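Local coordinates for protein VAL-1 (Chlorella virus, PDB 3GNE) that probably degrades alginate as a family 14 polysaccharide lyase, cleaving the polymer by beta-elimination with pH-dependent modes of action, at residues 156-159 and 160-163. Residues are numbered along the deposited sequence; the frame is centred on the assembly and turned at random. Where two conformers were deposited one is given.
Sequences FKNA and LKYD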
loop_
_atom_site.group_PDB
_atom_site.type_symbol
_atom_site.label_atom_id
_atom_site.label_comp_id
_atom_site.label_asym_id
_atom_site.label_seq_id
_atom_site.Cartn_x
_atom_site.Cartn_y
_atom_site.Cartn_z
ATOM N N PHE A 156 -8.333 -6.549 12.141
ATOM C CA PHE A 156 -8.963 -6.608 10.833
ATOM C C PHE A 156 -9.078 -8.037 10.356
ATOM O O PHE A 156 -9.012 -8.304 9.168
ATOM C CB PHE A 156 -8.163 -5.793 9.791
ATOM C CG PHE A 156 -8.158 -4.288 10.088
ATOM C CD1 PHE A 156 -6.976 -3.655 10.406
ATOM C CD2 PHE A 156 -9.314 -3.540 10.043
ATOM C CE1 PHE A 156 -6.904 -2.291 10.663
ATOM C CE2 PHE A 156 -9.294 -2.180 10.279
ATOM C CZ PHE A 156 -8.084 -1.563 10.593
ATOM N N LYS A 157 -9.238 -8.992 11.286
ATOM C CA LYS A 157 -9.415 -10.370 10.821
ATOM C C LYS A 157 -10.663 -10.437 9.935
ATOM O O LYS A 157 -11.717 -9.860 10.231
ATOM C CB LYS A 157 -9.485 -11.394 11.961
ATOM C CG LYS A 157 -8.219 -11.538 12.793
ATOM C CD LYS A 157 -8.192 -12.720 13.752
ATOM C CE LYS A 157 -7.052 -12.504 14.789
ATOM N NZ LYS A 157 -5.762 -12.358 14.031
ATOM N N ASN A 158 -10.545 -11.154 8.829
ATOM C CA ASN A 158 -11.609 -11.343 7.858
ATOM C C ASN A 158 -12.308 -10.041 7.501
ATOM O O ASN A 158 -13.507 -10.004 7.206
ATOM C CB ASN A 158 -12.574 -12.382 8.451
ATOM C CG ASN A 158 -13.568 -12.852 7.418
ATOM O OD1 ASN A 158 -13.197 -13.227 6.292
ATOM N ND2 ASN A 158 -14.837 -12.810 7.827
ATOM N N ALA A 159 -11.561 -8.942 7.494
ATOM C CA ALA A 159 -12.194 -7.654 7.212
ATOM C C ALA A 159 -12.617 -7.538 5.749
ATOM O O ALA A 159 -13.575 -6.831 5.425
ATOM C CB ALA A 159 -11.251 -6.503 7.575
ATOM N N LEU A 160 -11.879 -8.186 4.864
ATOM C CA LEU A 160 -12.192 -8.128 3.426
ATOM C C LEU A 160 -13.257 -9.173 3.119
ATOM O O LEU A 160 -12.987 -10.385 3.105
ATOM C CB LEU A 160 -10.933 -8.355 2.602
ATOM C CG LEU A 160 -9.810 -7.350 2.869
ATOM C CD1 LEU A 160 -8.542 -7.835 2.154
ATOM C CD2 LEU A 160 -10.212 -5.952 2.373
ATOM N N LYS A 161 -14.474 -8.692 2.900
ATOM C CA LYS A 161 -15.576 -9.579 2.631
ATOM C C LYS A 161 -15.684 -9.884 1.163
ATOM O O LYS A 161 -15.192 -9.127 0.320
ATOM C CB LYS A 161 -16.871 -8.918 3.121
ATOM C CG LYS A 161 -16.868 -8.481 4.584
ATOM C CD LYS A 161 -16.435 -9.564 5.570
ATOM C CE LYS A 161 -16.557 -8.964 6.981
ATOM N NZ LYS A 161 -16.080 -9.914 8.023
ATOM N N TYR A 162 -16.339 -10.998 0.819
ATOM C CA TYR A 162 -16.580 -11.329 -0.596
ATOM C C TYR A 162 -17.751 -10.566 -1.203
ATOM O O TYR A 162 -18.743 -10.237 -0.531
ATOM C CB TYR A 162 -16.873 -12.843 -0.727
ATOM C CG TYR A 162 -15.714 -13.762 -0.472
ATOM C CD1 TYR A 162 -14.566 -13.683 -1.203
ATOM C CD2 TYR A 162 -15.755 -14.747 0.541
ATOM C CE1 TYR A 162 -13.493 -14.520 -0.969
ATOM C CE2 TYR A 162 -14.695 -15.604 0.788
ATOM C CZ TYR A 162 -13.560 -15.467 0.015
ATOM O OH TYR A 162 -12.507 -16.323 0.240
ATOM N N ASP A 163 -17.675 -10.334 -2.515
ATOM C CA ASP A 163 -18.793 -9.818 -3.297
ATOM C C ASP A 163 -19.227 -8.434 -2.838
ATOM O O ASP A 163 -20.432 -8.097 -2.914
ATOM C CB ASP A 163 -19.943 -10.857 -3.195
ATOM C CG ASP A 163 -19.725 -12.072 -4.070
ATOM O OD1 ASP A 163 -18.798 -12.096 -4.902
ATOM O OD2 ASP A 163 -20.533 -13.043 -3.954
#
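Lys-161 folds back over the chain and places its ammonium nitrogen on the carbonyl oxygen of Asn-158, just after a type II beta turn in the loop joining strands 149-151 and 166-173 of a beta-jelly-roll fold. The NZ to Asn-158 O hydrogen bond is short, 2.7 Å, with a C=O...N angle of 149°. The nitrogen stands 31° off the carbonyl plane. Lysine suits this place because its long aliphatic arm can span the turn's exit: a bend at chi2 (-51°) swings the extended outer part of the chain back toward the turn, where CD lies 3.4 Å from Asn-158 O. Nearer its root, CG passes 3.8 Å from Ala-159 O. In the conformer given, the Asn-158 side chain, its CG anti to the backbone N, crosses the lysine arm at about a right angle on the exposed side of the loop; the orientation of its amide is doubtful.

The turn itself presents that carbonyl. Lys-157 and Asn-158 occupy its two middle positions, and Asn-158 takes the left-handed backbone conformation that asparagine tolerates better than most residues with a side chain. Beneath this polar surface the apolar residues anchor the loop. Phe-156 packs on Val-190 and Val-192 of strand 186-192, which the small Ala-159 also touches, whereas Leu-160 is buried against Val-125 and Ile-168 and pairs through its backbone with Gly-123. Farther along, the Lys-161 carbonyl accepts a hydrogen bond from Asn-166 ND2, tying the lysine's backbone to the next strand. The turn is closed by the backbone bond from Ala-159 N to Phe-156 O, 3.1 Å long.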